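Local structure of pentafunctional AROM polypeptide (Schizosaccharomyces pombe, 5SWV) at residues T188-T191 / N192-I196; G232-T235 / V236-N240; E293-K296 / V297-P301; I339-G342 / D343-V346. The protein probably catalyses the dehydration of 3-dehydroquinate to 3-dehydroshikimate and the NADPH-dependent reduction of 3-dehydroshikimate to shikimate, two steps of the shikimate pathway. One frame throughout, in Å; residues are numbered along the deposited sequence.

Contact 1: T188-T191 / N192-I196; sequences TRIT and NSMDI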
loop_
_atom_site.group_PDB
_atom_site.type_symbol
_atom_site.label_atom_id
_atom_site.label_comp_id
_atom_site.label_asym_id
_atom_site.label_seq_id
_atom_site.Cartn_x
_atom_site.Cartn_y
_atom_site.Cartn_z
ATOM N N THR A 188 -25.559 11.903 10.468
ATOM C CA THR A 188 -26.118 10.954 11.444
ATOM C C THR A 188 -27.483 10.434 10.958
ATOM O O THR A 188 -27.716 9.228 10.979
ATOM C CB THR A 188 -26.205 11.541 12.881
ATOM O OG1 THR A 188 -24.902 11.901 13.336
ATOM C CG2 THR A 188 -26.751 10.524 13.856
ATOM N N ARG A 189 -28.343 11.336 10.483
ATOM C CA ARG A 189 -29.714 10.987 10.073
ATOM C C ARG A 189 -29.801 10.043 8.862
ATOM O O ARG A 189 -30.570 9.079 8.875
ATOM C CB ARG A 189 -30.531 12.252 9.757
ATOM C CG ARG A 189 -30.803 13.170 10.934
ATOM C CD ARG A 189 -32.008 14.075 10.679
ATOM N NE ARG A 189 -31.908 14.881 9.443
ATOM C CZ ARG A 189 -31.273 16.059 9.308
ATOM N NH1 ARG A 189 -30.622 16.630 10.330
ATOM N NH2 ARG A 189 -31.276 16.673 8.120
ATOM N N ILE A 190 -29.047 10.375 7.814
ATOM C CA ILE A 190 -29.022 9.613 6.559
ATOM C C ILE A 190 -28.390 8.232 6.748
ATOM O O ILE A 190 -28.831 7.258 6.132
ATOM C CB ILE A 190 -28.299 10.406 5.426
ATOM C CG1 ILE A 190 -28.543 9.797 4.044
ATOM C CG2 ILE A 190 -26.795 10.507 5.653
ATOM C CD1 ILE A 190 -29.875 10.181 3.451
ATOM N N THR A 191 -27.367 8.165 7.599
ATOM C CA THR A 191 -26.659 6.928 7.890
ATOM C C THR A 191 -27.522 5.943 8.678
ATOM O O THR A 191 -27.372 4.737 8.503
ATOM C CB THR A 191 -25.354 7.239 8.639
ATOM O OG1 THR A 191 -24.532 8.022 7.775
ATOM C CG2 THR A 191 -24.591 5.983 9.045
ATOM N N ASN A 192 -28.405 6.452 9.541
ATOM C CA ASN A 192 -29.413 5.613 10.236
ATOM C C ASN A 192 -30.442 4.998 9.276
ATOM O O ASN A 192 -30.859 3.847 9.458
ATOM C CB ASN A 192 -30.164 6.406 11.338
ATOM C CG ASN A 192 -29.322 6.628 12.603
ATOM O OD1 ASN A 192 -28.839 5.678 13.223
ATOM N ND2 ASN A 192 -29.170 7.890 13.002
ATOM N N SER A 193 -30.830 5.769 8.261
ATOM C CA SER A 193 -31.896 5.393 7.341
ATOM C C SER A 193 -31.451 4.617 6.105
ATOM O O SER A 193 -32.303 4.226 5.319
ATOM C CB SER A 193 -32.607 6.649 6.861
ATOM O OG SER A 193 -31.838 7.279 5.852
ATOM N N MET A 194 -30.144 4.417 5.917
ATOM C CA MET A 194 -29.609 3.819 4.684
ATOM C C MET A 194 -28.192 3.310 4.895
ATOM O O MET A 194 -27.461 3.873 5.698
ATOM C CB MET A 194 -29.628 4.863 3.573
ATOM C CG MET A 194 -28.457 4.794 2.611
ATOM S SD MET A 194 -28.165 6.375 1.844
ATOM C CE MET A 194 -26.414 6.639 2.144
ATOM N N ASP A 195 -27.788 2.292 4.135
ATOM C CA ASP A 195 -26.475 1.642 4.322
ATOM C C ASP A 195 -25.577 1.533 3.060
ATOM O O ASP A 195 -24.652 0.721 3.002
ATOM C CB ASP A 195 -26.689 0.255 4.937
ATOM C CG ASP A 195 -27.452 -0.690 4.001
ATOM O OD1 ASP A 195 -28.080 -0.205 3.015
ATOM O OD2 ASP A 195 -27.417 -1.918 4.259
ATOM N N ILE A 196 -25.859 2.341 2.052
ATOM C CA ILE A 196 -24.889 2.619 1.014
ATOM C C ILE A 196 -23.842 3.483 1.704
ATOM O O ILE A 196 -24.205 4.398 2.434
ATOM C CB ILE A 196 -25.525 3.417 -0.146
ATOM C CG1 ILE A 196 -26.666 2.620 -0.803
ATOM C CG2 ILE A 196 -24.478 3.819 -1.182
ATOM C CD1 ILE A 196 -27.865 3.475 -1.188
#
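Ile-190 lies alongside Met-194, one helical turn further on, the two side chains running the same way with CG1 of Ile-190 4.1 Å from SD of Met-194. The methionine chain is bent at its last torsion, and its CB also rests near the carbonyl of Ile-190. That carbonyl is gripped by Ser-193: its hydroxyl OG donates to Ile-190 O at 3.0 Å, arriving from the side, with a C=O...donor angle of 113°, and tilted out of the carbonyl plane. The serine can do this because OG sits between its own backbone N and carbonyl carbon (chi1 79°), turned back over the preceding turn. Ser-193 N adds weak bonds to Arg-189 O and Ile-190 O. The segments run from the end of helix 177-193 into the loop that follows; this helix is the link of a beta-alpha-beta unit between strands 167-173 and 198-203 in the type I dehydroquinase TIM barrel. Ile-190, buried and apolar, faces Met-155 of helix 152-162, whereas the polar residues keep to the solvent side. There Thr-188 and Asn-192 lie side by side, the threonine methyl CG2 3.7 Å from the amide ND2 of Asn-192. Their backbones are joined by the regular helical bond from Asn-192 N to Thr-188 O, 3.2 Å long. Threonine fits a helix surface here because its hydroxyl can turn back on the chain: Thr-188 OG1 bonds to Glu-184 O, and Thr-191 OG1 to Arg-187 O. The guanidinium NH2 of Arg-189 donates to Trp-148 O.

Contact 2: G232-T235 / V236-N240; sequences GQLT and VKQLN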
loop_
_atom_site.group_PDB
_atom_site.type_symbol
_atom_site.label_atom_id
_atom_site.label_comp_id
_atom_site.label_asym_id
_atom_site.label_seq_id
_atom_site.Cartn_x
_atom_site.Cartn_y
_atom_site.Cartn_z
ATOM N N GLY A 232 -9.989 24.168 -0.030
ATOM C CA GLY A 232 -10.034 23.622 1.308
ATOM C C GLY A 232 -9.372 22.278 1.424
ATOM O O GLY A 232 -9.302 21.725 2.505
ATOM N N GLN A 233 -8.859 21.747 0.327
ATOM C CA GLN A 233 -8.301 20.409 0.345
ATOM C C GLN A 233 -7.013 20.370 1.138
ATOM O O GLN A 233 -6.199 21.286 1.049
ATOM C CB GLN A 233 -8.023 19.948 -1.064
ATOM C CG GLN A 233 -7.624 18.488 -1.166
ATOM C CD GLN A 233 -7.496 18.050 -2.609
ATOM O OE1 GLN A 233 -7.242 18.870 -3.506
ATOM N NE2 GLN A 233 -7.675 16.748 -2.847
ATOM N N LEU A 234 -6.843 19.280 1.881
ATOM C CA LEU A 234 -5.696 19.059 2.752
ATOM C C LEU A 234 -4.780 17.955 2.227
ATOM O O LEU A 234 -5.215 17.097 1.483
ATOM C CB LEU A 234 -6.205 18.643 4.127
ATOM C CG LEU A 234 -7.057 19.666 4.870
ATOM C CD1 LEU A 234 -7.637 19.066 6.152
ATOM C CD2 LEU A 234 -6.240 20.923 5.175
ATOM N N THR A 235 -3.520 17.986 2.644
ATOM C CA THR A 235 -2.596 16.897 2.400
ATOM C C THR A 235 -2.823 15.848 3.480
ATOM O O THR A 235 -3.530 16.114 4.468
ATOM C CB THR A 235 -1.116 17.345 2.389
ATOM O OG1 THR A 235 -0.720 17.830 3.677
ATOM C CG2 THR A 235 -0.877 18.416 1.354
ATOM N N VAL A 236 -2.233 14.663 3.293
ATOM C CA VAL A 236 -2.321 13.590 4.291
ATOM C C VAL A 236 -1.705 14.023 5.614
ATOM O O VAL A 236 -2.266 13.758 6.682
ATOM C CB VAL A 236 -1.690 12.257 3.786
ATOM C CG1 VAL A 236 -1.419 11.272 4.921
ATOM C CG2 VAL A 236 -2.621 11.608 2.777
ATOM N N LYS A 237 -0.557 14.678 5.537
ATOM C CA LYS A 237 0.101 15.197 6.728
ATOM C C LYS A 237 -0.798 16.165 7.503
ATOM O O LYS A 237 -0.967 16.051 8.719
ATOM C CB LYS A 237 1.387 15.907 6.347
ATOM C CG LYS A 237 2.233 16.219 7.552
ATOM C CD LYS A 237 3.449 17.020 7.156
ATOM C CE LYS A 237 4.426 17.101 8.312
ATOM N NZ LYS A 237 5.154 18.393 8.294
ATOM N N GLN A 238 -1.358 17.116 6.773
ATOM C CA GLN A 238 -2.242 18.105 7.352
ATOM C C GLN A 238 -3.464 17.451 7.951
ATOM O O GLN A 238 -3.912 17.833 9.034
ATOM C CB GLN A 238 -2.691 19.098 6.288
ATOM C CG GLN A 238 -1.599 20.027 5.780
ATOM C CD GLN A 238 -2.117 20.986 4.711
ATOM O OE1 GLN A 238 -2.634 20.583 3.656
ATOM N NE2 GLN A 238 -1.998 22.280 4.994
ATOM N N LEU A 239 -4.001 16.470 7.232
ATOM C CA LEU A 239 -5.217 15.792 7.652
ATOM C C LEU A 239 -5.031 15.100 8.980
ATOM O O LEU A 239 -5.900 15.185 9.830
ATOM C CB LEU A 239 -5.683 14.780 6.605
ATOM C CG LEU A 239 -7.000 14.038 6.906
ATOM C CD1 LEU A 239 -8.193 14.979 6.970
ATOM C CD2 LEU A 239 -7.257 12.956 5.862
ATOM N N ASN A 240 -3.906 14.412 9.148
ATOM C CA ASN A 240 -3.594 13.762 10.425
ATOM C C ASN A 240 -3.319 14.796 11.522
ATOM O O ASN A 240 -3.865 14.718 12.618
ATOM C CB ASN A 240 -2.392 12.838 10.279
ATOM C CG ASN A 240 -2.684 11.610 9.432
ATOM O OD1 ASN A 240 -3.788 11.060 9.468
ATOM N ND2 ASN A 240 -1.681 11.157 8.681
HETATM O O HOH W 1 -3.393 21.800 1.272
#
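Thr-235 and Gln-238 form a capping box at the start of helix 236-245, in the dehydroquinase domain, each side chain bonding to the other's backbone. Thr-235 is the N-cap: its OG1 accepts from Gln-238 N at 3.2 Å, in a nearly straight bond (165°) that satisfies an N-H of the first turn, which has no earlier helical carbonyl to use. The hydroxyl reaches it because OG1 stands between the threonine's own backbone N and carbonyl carbon (chi1 65°). In return the amide oxygen OE1 of Gln-238 accepts from Thr-235 N at 2.9 Å, the donor lying in the carbonyl plane on a lone pair. Thr-235 OG1 adds a weak bond to the same OE1, 3.4 Å long. Glutamine suits the third helical position because its extended chain brings OE1 back past the helix start. Regular helical bonding follows at once, with Leu-239 N donating to Thr-235 O at 2.8 Å. Leu-234, just before the cap, turns toward the helix and crosses Gln-238 obliquely, its CD2 3.9 Å from OE1. Its other methyl, CD1, meets CD1 of Leu-239 at 4.2 Å. These two leucines also pack on Ile-212 of helix 208-213. OE1 has a further donor: one water bonds both to it, at 2.8 Å, and to Gln-233 O, at 2.9 Å.

Contact 3: E293-K296 / V297-P301; sequences EVQK and VLNLP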
loop_
_atom_site.group_PDB
_atom_site.type_symbol
_atom_site.label_atom_id
_atom_site.label_comp_id
_atom_site.label_asym_id
_atom_site.label_seq_id
_atom_site.Cartn_x
_atom_site.Cartn_y
_atom_site.Cartn_z
ATOM N N GLU A 293 8.089 -9.814 31.230
ATOM C CA GLU A 293 8.107 -8.414 31.603
ATOM C C GLU A 293 7.446 -7.490 30.572
ATOM O O GLU A 293 7.147 -6.346 30.906
ATOM C CB GLU A 293 9.552 -7.962 31.877
ATOM C CG GLU A 293 10.189 -8.610 33.108
ATOM C CD GLU A 293 11.704 -8.432 33.155
ATOM O OE1 GLU A 293 12.178 -7.500 33.824
ATOM O OE2 GLU A 293 12.434 -9.221 32.523
ATOM N N VAL A 294 7.200 -7.965 29.347
ATOM C CA VAL A 294 6.539 -7.138 28.322
ATOM C C VAL A 294 5.012 -7.111 28.464
ATOM O O VAL A 294 4.349 -6.306 27.820
ATOM C CB VAL A 294 6.910 -7.546 26.864
ATOM C CG1 VAL A 294 8.409 -7.820 26.716
ATOM C CG2 VAL A 294 6.079 -8.733 26.370
ATOM N N GLN A 295 4.455 -7.992 29.290
ATOM C CA GLN A 295 3.003 -8.097 29.436
ATOM C C GLN A 295 2.330 -6.827 29.977
ATOM O O GLN A 295 1.206 -6.512 29.575
ATOM C CB GLN A 295 2.646 -9.287 30.326
ATOM C CG GLN A 295 1.182 -9.676 30.240
ATOM C CD GLN A 295 0.873 -10.965 30.973
ATOM O OE1 GLN A 295 1.598 -11.382 31.889
ATOM N NE2 GLN A 295 -0.219 -11.606 30.578
ATOM N N LYS A 296 3.005 -6.119 30.885
ATOM C CA LYS A 296 2.471 -4.870 31.462
ATOM C C LYS A 296 2.508 -3.685 30.471
ATOM O O LYS A 296 1.765 -2.704 30.631
ATOM C CB LYS A 296 3.211 -4.513 32.761
ATOM C CG LYS A 296 4.607 -3.954 32.551
ATOM C CD LYS A 296 5.570 -4.387 33.649
ATOM C CE LYS A 296 6.991 -3.884 33.374
ATOM N NZ LYS A 296 8.030 -4.901 33.704
ATOM N N VAL A 297 3.386 -3.786 29.471
ATOM C CA VAL A 297 3.463 -2.829 28.364
ATOM C C VAL A 297 2.294 -3.032 27.411
ATOM O O VAL A 297 1.680 -2.063 26.947
ATOM C CB VAL A 297 4.781 -2.984 27.569
ATOM C CG1 VAL A 297 4.834 -2.022 26.386
ATOM C CG2 VAL A 297 5.979 -2.781 28.490
ATOM N N LEU A 298 2.003 -4.300 27.124
ATOM C CA LEU A 298 0.906 -4.683 26.240
ATOM C C LEU A 298 -0.451 -4.244 26.777
ATOM O O LEU A 298 -1.380 -4.065 25.995
ATOM C CB LEU A 298 0.884 -6.196 26.021
ATOM C CG LEU A 298 2.107 -6.912 25.433
ATOM C CD1 LEU A 298 1.804 -8.398 25.303
ATOM C CD2 LEU A 298 2.553 -6.350 24.096
ATOM N N ASN A 299 -0.561 -4.090 28.099
ATOM C CA ASN A 299 -1.799 -3.626 28.747
ATOM C C ASN A 299 -1.874 -2.128 29.060
ATOM O O ASN A 299 -2.861 -1.695 29.656
ATOM C CB ASN A 299 -2.052 -4.423 30.040
ATOM C CG ASN A 299 -2.379 -5.879 29.774
ATOM O OD1 ASN A 299 -2.961 -6.221 28.749
ATOM N ND2 ASN A 299 -2.003 -6.744 30.703
ATOM N N LEU A 300 -0.875 -1.333 28.662
ATOM C CA LEU A 300 -0.955 0.116 28.872
ATOM C C LEU A 300 -2.178 0.653 28.140
ATOM O O LEU A 300 -2.488 0.181 27.062
ATOM C CB LEU A 300 0.298 0.829 28.377
ATOM C CG LEU A 300 1.585 0.579 29.167
ATOM C CD1 LEU A 300 2.736 1.219 28.414
ATOM C CD2 LEU A 300 1.520 1.110 30.597
ATOM N N PRO A 301 -2.898 1.616 28.733
ATOM C CA PRO A 301 -4.113 2.105 28.035
ATOM C C PRO A 301 -3.839 2.683 26.626
ATOM O O PRO A 301 -4.666 2.530 25.726
ATOM C CB PRO A 301 -4.672 3.177 28.993
ATOM C CG PRO A 301 -3.518 3.566 29.871
ATOM C CD PRO A 301 -2.641 2.345 29.991
#
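Val-297 has CG1 anti to its backbone N and CG2 beside it (chi1 178°), while Leu-298 carries CG beside its own N (chi1 -58°), and with these torsions both side chains come up to the carbonyl of Val-294. The setting is a short, weakly bonded helix, about 295-298, that continues from a 3-10 turn in the shikimate dehydrogenase substrate-binding domain. The change of winding is seen at Val-294 O, which receives two backbone donors: Leu-298 N at 3.2 Å, and Val-297 N at the same distance but in a more bent, weak bond. CB of Val-297 and CG of Leu-298 lie beside this oxygen. Val-294 CG2 and Leu-298 CD1 come within 4.4 Å of each other, one turn apart. Apolar, branched residues suit these positions because they face the sheet: all three touch Phe-257 of strand 253-257, and Val-297 and Leu-298 also rest on Phe-303 of strand 303-308. The other side of the helix is polar and exposed. Here Gln-295 O accepts a weak bond from Asn-299 N, and the Asn-299 side chain rests on Leu-345 of strand 345-350. The long, flexible chain of Lys-296 folds back along the preceding turn, its aliphatic part able to lie against the backbone while the amine stays at the surface. At its far end, NZ makes a weak 3.3 Å bond to the carbonyl oxygen of Glu-293.

Contact 4: I339-G342 / D343-V346; sequences IRIG and DKLV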
loop_
_atom_site.group_PDB
_atom_site.type_symbol
_atom_site.label_atom_id
_atom_site.label_comp_id
_atom_site.label_asym_id
_atom_site.label_seq_id
_atom_site.Cartn_x
_atom_site.Cartn_y
_atom_site.Cartn_z
ATOM N N ILE A 339 -6.171 -4.584 19.132
ATOM C CA ILE A 339 -7.485 -4.319 18.544
ATOM C C ILE A 339 -8.440 -4.165 19.724
ATOM O O ILE A 339 -8.590 -5.109 20.521
ATOM C CB ILE A 339 -7.943 -5.503 17.644
ATOM C CG1 ILE A 339 -6.944 -5.723 16.494
ATOM C CG2 ILE A 339 -9.361 -5.286 17.105
ATOM C CD1 ILE A 339 -7.260 -6.903 15.592
ATOM N N ARG A 340 -9.040 -2.976 19.868
ATOM C CA ARG A 340 -10.157 -2.770 20.814
ATOM C C ARG A 340 -11.477 -2.997 20.071
ATOM O O ARG A 340 -11.972 -2.102 19.386
ATOM C CB ARG A 340 -10.155 -1.381 21.488
ATOM C CG ARG A 340 -9.298 -1.253 22.752
ATOM C CD ARG A 340 -8.004 -0.516 22.451
ATOM N NE ARG A 340 -6.906 -0.882 23.344
ATOM C CZ ARG A 340 -5.611 -0.626 23.110
ATOM N NH1 ARG A 340 -5.221 0.016 22.005
ATOM N NH2 ARG A 340 -4.684 -1.020 23.984
ATOM N N ILE A 341 -12.029 -4.202 20.220
ATOM C CA ILE A 341 -13.329 -4.568 19.631
ATOM C C ILE A 341 -14.463 -3.817 20.368
ATOM O O ILE A 341 -15.483 -3.480 19.770
ATOM C CB ILE A 341 -13.524 -6.117 19.618
ATOM C CG1 ILE A 341 -12.411 -6.790 18.770
ATOM C CG2 ILE A 341 -14.918 -6.498 19.103
ATOM C CD1 ILE A 341 -12.408 -8.308 18.779
ATOM N N GLY A 342 -14.267 -3.560 21.659
ATOM C CA GLY A 342 -15.092 -2.620 22.414
ATOM C C GLY A 342 -14.282 -2.135 23.598
ATOM O O GLY A 342 -13.482 -1.202 23.475
ATOM N N ASP A 343 -14.490 -2.790 24.740
ATOM C CA ASP A 343 -13.621 -2.652 25.922
ATOM C C ASP A 343 -12.745 -3.904 26.136
ATOM O O ASP A 343 -12.054 -4.019 27.153
ATOM C CB ASP A 343 -14.463 -2.335 27.179
ATOM C CG ASP A 343 -14.562 -0.836 27.456
ATOM O OD1 ASP A 343 -13.506 -0.206 27.682
ATOM O OD2 ASP A 343 -15.689 -0.291 27.456
ATOM N N LYS A 344 -12.760 -4.813 25.159
ATOM C CA LYS A 344 -11.946 -6.025 25.179
ATOM C C LYS A 344 -10.676 -5.724 24.389
ATOM O O LYS A 344 -10.747 -5.154 23.295
ATOM C CB LYS A 344 -12.661 -7.202 24.502
ATOM C CG LYS A 344 -14.173 -7.317 24.732
ATOM C CD LYS A 344 -14.916 -7.798 23.475
ATOM C CE LYS A 344 -15.548 -6.650 22.678
ATOM N NZ LYS A 344 -16.629 -5.934 23.422
ATOM N N LEU A 345 -9.528 -6.102 24.940
ATOM C CA LEU A 345 -8.268 -6.055 24.206
ATOM C C LEU A 345 -8.018 -7.394 23.513
ATOM O O LEU A 345 -8.049 -8.441 24.150
ATOM C CB LEU A 345 -7.101 -5.746 25.151
ATOM C CG LEU A 345 -5.718 -5.598 24.494
ATOM C CD1 LEU A 345 -5.721 -4.497 23.438
ATOM C CD2 LEU A 345 -4.652 -5.347 25.551
ATOM N N VAL A 346 -7.753 -7.349 22.213
ATOM C CA VAL A 346 -7.343 -8.528 21.440
ATOM C C VAL A 346 -5.957 -8.246 20.890
ATOM O O VAL A 346 -5.728 -7.201 20.297
ATOM C CB VAL A 346 -8.340 -8.798 20.291
ATOM C CG1 VAL A 346 -7.778 -9.769 19.254
ATOM C CG2 VAL A 346 -9.657 -9.302 20.867
#
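Ile-339 and Val-346 form an antiparallel hydrogen-bonded pair, Ile-339 N donating to Val-346 O and Val-346 N to Ile-339 O, both at 2.9 Å. Nearer the turn the bonding slackens: Ile-341 N reaches Lys-344 O only weakly, and CA of Arg-340 makes a C-H...O contact with the same oxygen. Among the side chains, that of Ile-341 slants across that of Val-346, CD1 of the isoleucine meeting CG2 of the valine at 3.6 Å. Beta-branched residues suit extended strands such as these, and the CB atoms of Ile-339 and Val-346 face each other at 4.2 Å. The whole is the tip of the beta hairpin formed by strands 335-340 and 345-350, neighbours in the mixed sheet. On the opposite face, the non-hydrogen-bonded pair Arg-340 and Leu-345 run side by side, and CD1 of the leucine lies over one face of the guanidinium, 3.7 Å from NH2. The arginine chain bends at its CB-CG bond (chi2 104°), and its NH1 donates to Phe-303 O on the neighbouring strand 303-308. Lys-344, bent at three torsions, crosses Ile-341 at about a right angle and brings CE to within 3.6 Å of CG2 of Ile-341.

Overall arrangement
The four contacts follow one another along the chain and divide between the dehydroquinase barrel and the substrate-binding domain of the dehydrogenase. Contacts 1 and 2 lie in the barrel, their centres 26 Å apart and their nearest atoms about 18 Å apart, so they do not touch. Contacts 3 and 4 are neighbours at 15 Å between centres: CD2 of Leu-345, on the hairpin, packs 3.5 Å from the carbonyl O of Leu-298, on the short helix. The helix thereby leans against the sheet that the hairpin belongs to. Across the two enzymes the separations vary: 39 Å between the centres of contacts 1 and 3, but 26 Å between those of 1 and 4, with contact 4 about 17 Å, nearest atoms, from contacts 1 and 2.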